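Local coordinates for protein activating signal cointegrator 1 complex subunit 2 (Homo sapiens, PDB 6YXQ) that binds polyubiquitin chains and recruits ASCC3 and ALKBH3 to sites of DNA damage, and is seen here as its N-terminal helical part bound to ASCC3, at residues Lys164-Cys169 with Thr258-Phe263; Tyr252-Cys257 with Ser317-Lys322; Arg282-Tyr287 with Lys365-Asp370; Glu293-Ile298 with Asp311-Leu316. All blocks are in the same frame, centred on the assembly; numbering follows the deposited sequence.

Contact 1. Residues Lys164-Cys169 with Thr258-Phe263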
# COMPACT_ATOMS: atom_id res chain seq x y z
N LYS B 164 -6.14 1.88 -7.05
CA LYS B 164 -5.23 2.35 -6.02
C LYS B 164 -5.97 2.68 -4.73
O LYS B 164 -5.42 2.50 -3.64
CB LYS B 164 -4.45 3.57 -6.51
CG LYS B 164 -3.59 3.30 -7.71
CD LYS B 164 -3.34 4.58 -8.47
CE LYS B 164 -1.96 5.12 -8.21
NZ LYS B 164 -1.03 4.74 -9.30
N ILE B 165 -7.21 3.17 -4.83
CA ILE B 165 -7.97 3.46 -3.62
C ILE B 165 -8.32 2.17 -2.89
O ILE B 165 -8.18 2.07 -1.66
CB ILE B 165 -9.22 4.27 -3.97
CG1 ILE B 165 -8.83 5.70 -4.36
CG2 ILE B 165 -10.19 4.27 -2.80
CD1 ILE B 165 -9.94 6.49 -5.00
N LEU B 166 -8.78 1.16 -3.63
CA LEU B 166 -9.08 -0.14 -3.03
C LEU B 166 -7.83 -0.72 -2.37
O LEU B 166 -7.89 -1.22 -1.24
CB LEU B 166 -9.62 -1.09 -4.10
CG LEU B 166 -11.14 -1.16 -4.29
CD1 LEU B 166 -11.75 0.22 -4.47
CD2 LEU B 166 -11.48 -2.04 -5.47
N ASP B 167 -6.70 -0.68 -3.08
CA ASP B 167 -5.44 -1.13 -2.51
C ASP B 167 -5.13 -0.37 -1.23
O ASP B 167 -4.76 -0.96 -0.22
CB ASP B 167 -4.31 -0.97 -3.53
CG ASP B 167 -4.41 -1.95 -4.67
OD1 ASP B 167 -4.80 -3.12 -4.42
OD2 ASP B 167 -4.08 -1.57 -5.82
N LEU B 168 -5.27 0.96 -1.27
CA LEU B 168 -4.95 1.78 -0.11
C LEU B 168 -5.75 1.33 1.10
O LEU B 168 -5.21 1.20 2.20
CB LEU B 168 -5.23 3.25 -0.40
CG LEU B 168 -4.13 4.00 -1.13
CD1 LEU B 168 -4.62 5.39 -1.52
CD2 LEU B 168 -2.90 4.08 -0.24
N CYS B 169 -7.05 1.09 0.91
CA CYS B 169 -7.91 0.69 2.03
C CYS B 169 -7.54 -0.67 2.57
O CYS B 169 -7.37 -0.82 3.79
CB CYS B 169 -9.39 0.69 1.62
SG CYS B 169 -10.02 2.28 1.09
N THR B 258 -12.11 -9.41 0.59
CA THR B 258 -11.44 -8.58 1.58
C THR B 258 -11.23 -7.16 1.07
O THR B 258 -11.47 -6.19 1.80
CB THR B 258 -10.12 -9.22 1.98
OG1 THR B 258 -10.35 -10.56 2.40
CG2 THR B 258 -9.46 -8.46 3.09
N THR B 259 -10.81 -7.01 -0.19
CA THR B 259 -10.57 -5.68 -0.74
C THR B 259 -11.86 -4.88 -0.84
O THR B 259 -11.91 -3.71 -0.43
CB THR B 259 -9.90 -5.79 -2.11
OG1 THR B 259 -8.76 -6.65 -2.01
CG2 THR B 259 -9.46 -4.42 -2.59
N LEU B 260 -12.91 -5.48 -1.41
CA LEU B 260 -14.19 -4.78 -1.49
C LEU B 260 -14.70 -4.39 -0.11
O LEU B 260 -15.15 -3.25 0.11
CB LEU B 260 -15.21 -5.66 -2.21
CG LEU B 260 -14.99 -5.79 -3.71
CD1 LEU B 260 -16.12 -6.59 -4.35
CD2 LEU B 260 -14.89 -4.41 -4.32
N TRP B 261 -14.64 -5.32 0.85
CA TRP B 261 -15.14 -5.02 2.18
C TRP B 261 -14.33 -3.91 2.85
O TRP B 261 -14.90 -3.02 3.48
CB TRP B 261 -15.14 -6.27 3.05
CG TRP B 261 -15.32 -5.94 4.48
CD1 TRP B 261 -16.50 -5.75 5.14
CD2 TRP B 261 -14.28 -5.73 5.44
NE1 TRP B 261 -16.27 -5.43 6.45
CE2 TRP B 261 -14.91 -5.42 6.67
CE3 TRP B 261 -12.89 -5.77 5.39
CZ2 TRP B 261 -14.19 -5.15 7.83
CZ3 TRP B 261 -12.18 -5.51 6.54
CH2 TRP B 261 -12.83 -5.20 7.74
N ALA B 262 -13.00 -3.96 2.73
CA ALA B 262 -12.18 -2.91 3.32
C ALA B 262 -12.48 -1.56 2.70
O ALA B 262 -12.55 -0.54 3.40
CB ALA B 262 -10.70 -3.25 3.17
N PHE B 263 -12.68 -1.54 1.38
CA PHE B 263 -13.01 -0.28 0.73
C PHE B 263 -14.31 0.28 1.27
O PHE B 263 -14.41 1.48 1.55
CB PHE B 263 -13.11 -0.47 -0.78
CG PHE B 263 -13.61 0.75 -1.50
CD1 PHE B 263 -12.99 1.97 -1.31
CD2 PHE B 263 -14.70 0.67 -2.35
CE1 PHE B 263 -13.45 3.10 -1.96
CE2 PHE B 263 -15.17 1.79 -3.00
CZ PHE B 263 -14.54 3.01 -2.81
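A near-perpendicular helix crossing brings I165, L166 and C169 of helix 162-172 against T259 and F263 of helix 243-266; the short axes pass 8.3 Å apart at 86°. F263 is the residue on which three side chains of helix 162-172 converge. Its CG, anti to the backbone N (chi1 173°), carries the ring to L166, whose CD1 covers one face: L166 CD1 stands 3.7 Å from the F263 ring centroid, 17° off the normal, a CH-pi contact. C169 comes from another direction, SG lying near the ring plane at the edge, 3.8 Å from F263 CD1, a cysteine sulfur-aromatic contact. I165 CG2 adds an oblique touch at F263 CE1, 3.6 Å away. These three approaches probably limit how the ring can turn.

Next to the ring, the side chains of L166 and T259 meet at about a right angle, L166 CB lying 3.7 Å from T259 CG2. T259 presents this methyl to L166 while its hydroxyl folds back beside the backbone N and bonds to the D255 carbonyl of its own helix. The backbones come nearest at C169 and F263, CA to CA 5.4 Å, and C169 CB lies by A262 CB and O. On the same short helix, D167 turns its carboxylate to R104 and to R15 of the ASCC3 chain, while L260 packs on L10 of that chain. Such a buried, apolar, roughly orthogonal crossing is characteristic of an all-helical domain, here close to the centre of the chain and beside the ASCC3 interface.

Contact 2. Residues Tyr252-Cys257 with Ser317-Lys322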
# COMPACT_ATOMS: atom_id res chain seq x y z
N TYR B 252 -8.11 -15.88 -5.02
CA TYR B 252 -8.68 -14.76 -5.75
C TYR B 252 -9.97 -14.27 -5.09
O TYR B 252 -10.17 -13.07 -4.90
CB TYR B 252 -8.94 -15.19 -7.19
CG TYR B 252 -9.28 -14.09 -8.17
CD1 TYR B 252 -8.72 -12.83 -8.06
CD2 TYR B 252 -10.16 -14.33 -9.20
CE1 TYR B 252 -9.03 -11.83 -8.97
CE2 TYR B 252 -10.48 -13.34 -10.11
CZ TYR B 252 -9.92 -12.09 -9.99
OH TYR B 252 -10.25 -11.13 -10.90
N LEU B 253 -10.85 -15.21 -4.72
CA LEU B 253 -12.10 -14.83 -4.09
C LEU B 253 -11.87 -14.14 -2.75
O LEU B 253 -12.50 -13.12 -2.45
CB LEU B 253 -12.98 -16.07 -3.90
CG LEU B 253 -14.27 -15.87 -3.11
CD1 LEU B 253 -15.27 -14.98 -3.85
CD2 LEU B 253 -14.89 -17.21 -2.78
N CYS B 254 -10.95 -14.68 -1.93
CA CYS B 254 -10.63 -14.09 -0.64
C CYS B 254 -10.06 -12.69 -0.79
O CYS B 254 -10.46 -11.76 -0.08
CB CYS B 254 -9.64 -14.99 0.11
SG CYS B 254 -9.13 -14.33 1.71
N ASP B 255 -9.10 -12.52 -1.71
CA ASP B 255 -8.55 -11.19 -1.95
C ASP B 255 -9.64 -10.22 -2.39
O ASP B 255 -9.70 -9.09 -1.91
CB ASP B 255 -7.44 -11.24 -3.01
CG ASP B 255 -6.90 -9.85 -3.37
OD1 ASP B 255 -5.87 -9.45 -2.79
OD2 ASP B 255 -7.48 -9.17 -4.24
N THR B 256 -10.53 -10.68 -3.28
CA THR B 256 -11.56 -9.82 -3.83
C THR B 256 -12.54 -9.36 -2.76
O THR B 256 -12.87 -8.17 -2.66
CB THR B 256 -12.30 -10.55 -4.95
OG1 THR B 256 -11.35 -11.04 -5.91
CG2 THR B 256 -13.28 -9.63 -5.64
N CYS B 257 -13.03 -10.31 -1.94
CA CYS B 257 -13.98 -9.97 -0.88
C CYS B 257 -13.34 -9.09 0.18
O CYS B 257 -13.97 -8.13 0.64
CB CYS B 257 -14.56 -11.22 -0.24
SG CYS B 257 -15.41 -12.35 -1.34
N SER B 317 -14.25 -19.41 4.58
CA SER B 317 -15.11 -18.88 5.63
C SER B 317 -14.92 -17.37 5.80
O SER B 317 -15.89 -16.63 5.97
CB SER B 317 -14.85 -19.61 6.94
OG SER B 317 -14.70 -21.00 6.70
N HIS B 318 -13.67 -16.91 5.73
CA HIS B 318 -13.40 -15.48 5.74
C HIS B 318 -14.12 -14.78 4.59
O HIS B 318 -14.70 -13.70 4.79
CB HIS B 318 -11.89 -15.26 5.67
CG HIS B 318 -11.48 -13.84 5.47
ND1 HIS B 318 -11.26 -12.97 6.52
CD2 HIS B 318 -11.23 -13.13 4.34
CE1 HIS B 318 -10.91 -11.79 6.04
NE2 HIS B 318 -10.88 -11.86 4.72
N SER B 319 -14.11 -15.38 3.40
CA SER B 319 -14.75 -14.74 2.25
C SER B 319 -16.26 -14.67 2.43
O SER B 319 -16.88 -13.67 2.07
CB SER B 319 -14.40 -15.48 0.96
OG SER B 319 -13.06 -15.92 0.95
N ARG B 320 -16.86 -15.72 2.98
CA ARG B 320 -18.30 -15.69 3.21
C ARG B 320 -18.66 -14.61 4.22
O ARG B 320 -19.61 -13.83 4.00
CB ARG B 320 -18.77 -17.07 3.67
CG ARG B 320 -18.33 -18.16 2.74
CD ARG B 320 -18.60 -19.53 3.28
NE ARG B 320 -19.73 -19.55 4.20
CZ ARG B 320 -19.67 -20.02 5.44
NH1 ARG B 320 -18.53 -20.52 5.89
NH2 ARG B 320 -20.74 -20.01 6.22
N LYS B 321 -17.90 -14.52 5.31
CA LYS B 321 -18.15 -13.48 6.30
C LYS B 321 -18.04 -12.09 5.69
O LYS B 321 -18.90 -11.23 5.90
CB LYS B 321 -17.18 -13.64 7.47
CG LYS B 321 -17.44 -12.69 8.62
CD LYS B 321 -16.42 -12.87 9.73
CE LYS B 321 -16.63 -11.88 10.87
NZ LYS B 321 -15.50 -11.91 11.86
N LYS B 322 -16.98 -11.85 4.90
CA LYS B 322 -16.80 -10.54 4.29
C LYS B 322 -17.90 -10.22 3.29
O LYS B 322 -18.32 -9.07 3.16
CB LYS B 322 -15.43 -10.45 3.62
CG LYS B 322 -14.26 -10.46 4.58
CD LYS B 322 -14.43 -9.41 5.65
CE LYS B 322 -13.60 -9.74 6.88
NZ LYS B 322 -13.93 -8.85 8.01
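C254 and S319 mark the tight part, where helices 243-266 and 306-340 run side by side, their short axes inclined by 32° and 8.8 Å apart at closest approach. The small S319 side chain points into the neighbouring helix, and its OG sits 3.4 Å from C254 CA. That hydroxyl is turned back beside its own backbone N (chi1 -39°), where it bonds to the R315 carbonyl, so its polarity is met within its own helix although it is buried. S319 CB fits between L253, whose CG is 4.1 Å away, and C257, whose SG is 4.0 Å away. C254 SG belongs to the same close set, reaching H318 CD2 at 3.6 Å in an oblique sulfur-aromatic contact.

Toward the margin, packing is looser. K322 offers only the root of its chain, its CB 4.0 Å from C257 CB; CG lies over one face of the H318 ring, and past the bend at chi2 the chain leaves the contact and NZ pairs with E325. ASCC3 reaches this side: H318 ND1 bonds to the backbone N of D181 of the ASCC3 chain, while NE2 bonds to T258 OG1, and K321, partly exposed, forms a salt bridge with the same aspartate. This is close helix-helix packing at a moderate angle, as in helical bundles, with small C254 and S319 at the closest point and one flank presented to a partner protein.

Contact 3. Residues Arg282-Tyr287 with Lys365-Asp370; sequences RLASFY and KRFLRD
F367 forms the apolar centre, its ring laid against A284 and its edge turned to Y287. A284 CB stands 3.7 Å from the F367 ring centroid, over one face and shifted toward the rim, as a CH-pi contact. L283 CD1 approaches the same ring obliquely, 4.2 Å from F367 CE1. Against Y287 the pair is offset edge-to-face: the edge of F367 points at the tyrosine face, with centroids 5.6 Å apart and planes at 66°, and F367 CD1 lies 3.8 Å from Y287 CG. F327 of helix 306-340 also meets the F367 ring edge-to-face.

Helix 365-374 lies transversely on helix 279-300, the short axes 8.7 Å apart, so a short helix is seated across a long one within the all-helical fold; E288 of the long helix accepts from the backbone N of R366 and F367 at its start.

Farther out, Y287 carries the contact to its polar edge. Its CG is anti to the backbone N (chi1 -162°), which sends the ring past F367 CB and the hydroxyl to D370. Y287 OH donates to the anti lone pair of D370 OD2 at 2.9 Å, the ring nearly perpendicular to the carboxylate. The same oxygen is met on its syn side, tilted out of the carboxylate plane, by R366 NE at 2.7 Å, almost straight at 168°, in a salt bridge within helix 365-374. A phenylalanine in place of Y287 would probably leave D370 OD2 without its hydroxyl donor and R320 NE, which also bonds to the tyrosine oxygen, without that acceptor.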
# COMPACT_ATOMS: atom_id res chain seq x y z
N ARG B 282 -26.66 -9.78 -6.51
CA ARG B 282 -25.60 -10.48 -7.23
C ARG B 282 -24.72 -11.27 -6.27
O ARG B 282 -24.37 -12.43 -6.54
CB ARG B 282 -24.78 -9.50 -8.05
CG ARG B 282 -25.36 -9.22 -9.43
CD ARG B 282 -25.41 -10.48 -10.27
NE ARG B 282 -24.10 -10.85 -10.79
CZ ARG B 282 -23.54 -10.31 -11.87
NH1 ARG B 282 -24.17 -9.35 -12.54
NH2 ARG B 282 -22.34 -10.71 -12.27
N LEU B 283 -24.39 -10.70 -5.11
CA LEU B 283 -23.55 -11.43 -4.18
C LEU B 283 -24.34 -12.49 -3.43
O LEU B 283 -23.78 -13.53 -3.09
CB LEU B 283 -22.83 -10.48 -3.22
CG LEU B 283 -23.45 -9.94 -1.94
CD1 LEU B 283 -23.25 -10.90 -0.79
CD2 LEU B 283 -22.78 -8.62 -1.62
N ALA B 284 -25.63 -12.26 -3.20
CA ALA B 284 -26.45 -13.30 -2.59
C ALA B 284 -26.51 -14.54 -3.48
O ALA B 284 -26.29 -15.67 -3.02
CB ALA B 284 -27.85 -12.76 -2.31
N SER B 285 -26.81 -14.35 -4.76
CA SER B 285 -26.91 -15.49 -5.66
C SER B 285 -25.55 -16.12 -5.91
O SER B 285 -25.44 -17.34 -6.06
CB SER B 285 -27.56 -15.07 -6.97
OG SER B 285 -27.18 -13.76 -7.29
N PHE B 286 -24.49 -15.30 -5.98
CA PHE B 286 -23.15 -15.86 -6.06
C PHE B 286 -22.85 -16.73 -4.85
O PHE B 286 -22.26 -17.81 -4.99
CB PHE B 286 -22.10 -14.76 -6.17
CG PHE B 286 -20.69 -15.26 -6.02
CD1 PHE B 286 -20.01 -15.78 -7.10
CD2 PHE B 286 -20.05 -15.21 -4.79
CE1 PHE B 286 -18.72 -16.25 -6.97
CE2 PHE B 286 -18.76 -15.69 -4.64
CZ PHE B 286 -18.09 -16.20 -5.73
N TYR B 287 -23.22 -16.26 -3.66
CA TYR B 287 -23.07 -17.06 -2.45
C TYR B 287 -23.77 -18.40 -2.60
O TYR B 287 -23.16 -19.46 -2.41
CB TYR B 287 -23.63 -16.27 -1.26
CG TYR B 287 -23.17 -16.76 0.10
CD1 TYR B 287 -23.85 -17.78 0.75
CD2 TYR B 287 -22.07 -16.20 0.72
CE1 TYR B 287 -23.44 -18.23 1.98
CE2 TYR B 287 -21.65 -16.66 1.96
CZ TYR B 287 -22.34 -17.67 2.58
OH TYR B 287 -21.94 -18.14 3.82
N LYS B 365 -31.87 -19.77 -0.05
CA LYS B 365 -32.10 -20.20 1.33
C LYS B 365 -30.79 -20.37 2.10
O LYS B 365 -30.72 -20.02 3.29
CB LYS B 365 -32.91 -21.50 1.35
CG LYS B 365 -34.31 -21.37 0.78
CD LYS B 365 -34.95 -22.74 0.54
CE LYS B 365 -35.31 -23.44 1.85
NZ LYS B 365 -35.95 -24.77 1.62
N ARG B 366 -29.75 -20.90 1.46
CA ARG B 366 -28.47 -21.07 2.15
C ARG B 366 -27.85 -19.73 2.50
O ARG B 366 -27.37 -19.52 3.62
CB ARG B 366 -27.51 -21.90 1.30
CG ARG B 366 -26.06 -21.84 1.76
CD ARG B 366 -25.91 -22.35 3.18
NE ARG B 366 -24.56 -22.13 3.69
CZ ARG B 366 -23.60 -23.05 3.67
NH1 ARG B 366 -23.85 -24.25 3.16
NH2 ARG B 366 -22.39 -22.77 4.15
N PHE B 367 -27.84 -18.80 1.54
CA PHE B 367 -27.36 -17.46 1.86
C PHE B 367 -28.24 -16.80 2.91
O PHE B 367 -27.74 -16.12 3.80
CB PHE B 367 -27.32 -16.60 0.60
CG PHE B 367 -27.24 -15.14 0.90
CD1 PHE B 367 -26.04 -14.55 1.24
CD2 PHE B 367 -28.38 -14.34 0.85
CE1 PHE B 367 -25.96 -13.21 1.52
CE2 PHE B 367 -28.31 -12.99 1.13
CZ PHE B 367 -27.09 -12.43 1.47
N LEU B 368 -29.56 -16.98 2.81
CA LEU B 368 -30.46 -16.36 3.78
C LEU B 368 -30.16 -16.86 5.19
O LEU B 368 -30.09 -16.07 6.13
CB LEU B 368 -31.91 -16.63 3.41
CG LEU B 368 -32.77 -15.40 3.12
CD1 LEU B 368 -34.22 -15.81 2.96
CD2 LEU B 368 -32.61 -14.34 4.20
N ARG B 369 -29.98 -18.17 5.33
CA ARG B 369 -29.74 -18.76 6.65
C ARG B 369 -28.48 -18.18 7.29
O ARG B 369 -28.52 -17.70 8.42
CB ARG B 369 -29.65 -20.28 6.49
CG ARG B 369 -29.23 -21.05 7.72
CD ARG B 369 -28.66 -22.42 7.31
NE ARG B 369 -29.21 -22.92 6.06
CZ ARG B 369 -28.65 -23.88 5.32
NH1 ARG B 369 -27.51 -24.43 5.71
NH2 ARG B 369 -29.23 -24.27 4.19
N ASP B 370 -27.37 -18.20 6.55
CA ASP B 370 -26.10 -17.69 7.07
C ASP B 370 -26.15 -16.19 7.33
O ASP B 370 -25.68 -15.70 8.38
CB ASP B 370 -24.98 -18.03 6.08
CG ASP B 370 -24.75 -19.53 5.91
OD1 ASP B 370 -25.37 -20.33 6.65
OD2 ASP B 370 -23.95 -19.91 5.03

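Contact 4. Residues Glu293-Ile298 with Asp311-Leu316; sequences EMESAI and DLWQRL
I298, W313 and L316 fill most of this contact, with the first wedged between the other two. I298 branches at CB, and each branch has its own partner. CG2, anti to the backbone N, lies near the indole plane at the edge of W313, 3.8 Å from CE3. The other branch ends in CD1, which meets L312 CB at 3.8 Å and L316 CD2 at 4.0 Å.

W313 reaches across to the other helix. With CG anti to its backbone N (chi1 -180°), the six-membered part of the indole is brought to helix 279-300, where E295 CG lies 3.6 Å from W313 CZ3. The glutamate chain, extended beyond CG, crosses this end of the ring obliquely, carboxylate and indole planes 33° apart, and its OE1 goes on to a salt bridge with R366.

The two helices are neighbours in sequence, joined by a short link, and they run antiparallel at 160° with their short axes 10.4 Å apart: a helical hairpin, its interface built of leucine, isoleucine and one tryptophan, with the E295 stem and M294 at its margin. An alanine in place of W313 would probably open a gap beside I298 CG2 and leave the aliphatic stem of E295 without its support.

L316 completes the packing from the next turn, its CD2 methyl resting 3.8 Å from E295 N and 4.1 Å from CB of M294, a selenomethionine. Beyond M294 lies L253 of helix 243-266, while toward the partner protein L186 of the ASCC3 chain packs on I298 and D184 of that chain on W313.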
# COMPACT_ATOMS: atom_id res chain seq x y z
N GLU B 293 -20.87 -25.79 -3.13
CA GLU B 293 -20.04 -26.72 -3.89
C GLU B 293 -18.59 -26.68 -3.39
O GLU B 293 -17.97 -27.74 -3.20
CB GLU B 293 -20.12 -26.40 -5.38
CG GLU B 293 -19.32 -27.34 -6.27
CD GLU B 293 -19.81 -28.77 -6.20
OE1 GLU B 293 -21.04 -28.98 -6.13
OE2 GLU B 293 -18.96 -29.69 -6.21
N MSE B 294 -18.06 -25.49 -3.17
CA MSE B 294 -16.68 -25.34 -2.71
C MSE B 294 -16.49 -25.84 -1.29
O MSE B 294 -15.47 -26.45 -0.96
CB MSE B 294 -16.25 -23.87 -2.80
CG MSE B 294 -16.60 -23.16 -4.09
SE MSE B 294 -15.35 -21.69 -4.28
CE MSE B 294 -16.45 -20.18 -4.63
N GLU B 295 -17.49 -25.59 -0.44
CA GLU B 295 -17.49 -26.18 0.90
C GLU B 295 -17.36 -27.70 0.82
O GLU B 295 -16.47 -28.30 1.44
CB GLU B 295 -18.76 -25.79 1.65
CG GLU B 295 -18.57 -24.68 2.67
CD GLU B 295 -19.75 -24.59 3.63
OE1 GLU B 295 -19.78 -23.66 4.46
OE2 GLU B 295 -20.64 -25.46 3.55
N SER B 296 -18.26 -28.34 0.05
CA SER B 296 -18.24 -29.80 -0.02
C SER B 296 -16.94 -30.31 -0.62
O SER B 296 -16.40 -31.32 -0.16
CB SER B 296 -19.43 -30.31 -0.83
OG SER B 296 -19.37 -31.73 -0.94
N ALA B 297 -16.41 -29.62 -1.63
CA ALA B 297 -15.19 -30.08 -2.27
C ALA B 297 -14.00 -29.99 -1.32
O ALA B 297 -13.19 -30.93 -1.24
CB ALA B 297 -14.92 -29.28 -3.53
N ILE B 298 -13.87 -28.87 -0.60
CA ILE B 298 -12.78 -28.72 0.36
C ILE B 298 -12.87 -29.80 1.43
O ILE B 298 -11.87 -30.45 1.78
CB ILE B 298 -12.81 -27.30 0.97
CG1 ILE B 298 -12.34 -26.27 -0.05
CG2 ILE B 298 -11.94 -27.24 2.20
CD1 ILE B 298 -12.22 -24.88 0.52
N ASP B 311 -6.18 -24.36 5.18
CA ASP B 311 -6.00 -22.95 4.83
C ASP B 311 -7.09 -22.47 3.88
O ASP B 311 -7.64 -21.38 4.04
CB ASP B 311 -4.62 -22.75 4.21
CG ASP B 311 -4.47 -21.39 3.56
OD1 ASP B 311 -4.63 -20.37 4.27
OD2 ASP B 311 -4.19 -21.34 2.35
N LEU B 312 -7.40 -23.28 2.86
CA LEU B 312 -8.46 -22.92 1.94
C LEU B 312 -9.80 -22.80 2.66
O LEU B 312 -10.62 -21.94 2.32
CB LEU B 312 -8.55 -23.96 0.83
CG LEU B 312 -7.79 -23.70 -0.47
CD1 LEU B 312 -6.35 -23.33 -0.21
CD2 LEU B 312 -7.89 -24.91 -1.38
N TRP B 313 -10.03 -23.65 3.66
CA TRP B 313 -11.26 -23.56 4.44
C TRP B 313 -11.32 -22.25 5.22
O TRP B 313 -12.36 -21.58 5.27
CB TRP B 313 -11.36 -24.75 5.39
CG TRP B 313 -12.59 -24.71 6.21
CD1 TRP B 313 -12.71 -24.25 7.48
CD2 TRP B 313 -13.89 -25.12 5.80
NE1 TRP B 313 -14.01 -24.37 7.91
CE2 TRP B 313 -14.76 -24.90 6.89
CE3 TRP B 313 -14.41 -25.67 4.63
CZ2 TRP B 313 -16.11 -25.21 6.84
CZ3 TRP B 313 -15.76 -25.97 4.58
CH2 TRP B 313 -16.60 -25.74 5.68
N GLN B 314 -10.20 -21.89 5.86
CA GLN B 314 -10.14 -20.61 6.56
C GLN B 314 -10.45 -19.45 5.62
O GLN B 314 -11.25 -18.57 5.95
CB GLN B 314 -8.75 -20.41 7.19
CG GLN B 314 -8.45 -21.37 8.31
CD GLN B 314 -9.27 -21.09 9.55
OE1 GLN B 314 -9.39 -19.94 9.98
NE2 GLN B 314 -9.87 -22.13 10.11
N ARG B 315 -9.84 -19.47 4.43
CA ARG B 315 -10.06 -18.39 3.47
C ARG B 315 -11.50 -18.36 2.97
O ARG B 315 -12.08 -17.29 2.81
CB ARG B 315 -9.10 -18.55 2.29
CG ARG B 315 -7.65 -18.49 2.71
CD ARG B 315 -6.68 -18.52 1.54
NE ARG B 315 -5.30 -18.49 2.02
CZ ARG B 315 -4.67 -17.38 2.38
NH1 ARG B 315 -5.29 -16.21 2.29
NH2 ARG B 315 -3.42 -17.44 2.83
N LEU B 316 -12.10 -19.53 2.73
CA LEU B 316 -13.48 -19.58 2.26
C LEU B 316 -14.44 -19.02 3.31
O LEU B 316 -15.34 -18.25 2.99
CB LEU B 316 -13.86 -21.01 1.90
CG LEU B 316 -15.27 -21.20 1.32
CD1 LEU B 316 -15.43 -20.33 0.08
CD2 LEU B 316 -15.56 -22.66 1.01

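How the contacts relate
The four contacts join neighbouring helices in a continuous run. Contacts 1 and 2 share helix 243-266, with centres 13 Å apart, and T258 OG1 of contact 1 probably bonds to H318 NE2 of contact 2 at 2.7 Å. Contacts 2 and 4 share helix 306-340 and lie 11 Å apart between centres, touching through L253 and selenomethionine M294. Contact 3 connects to both: R320 NE of contact 2 is 2.7 Å from Y287 OH, and R366 NH2 forms a salt bridge of 2.8 Å with E295 OE1 of contact 4. ASCC3 borders contacts 1, 2 and 4, whereas it touches neither segment of contact 3.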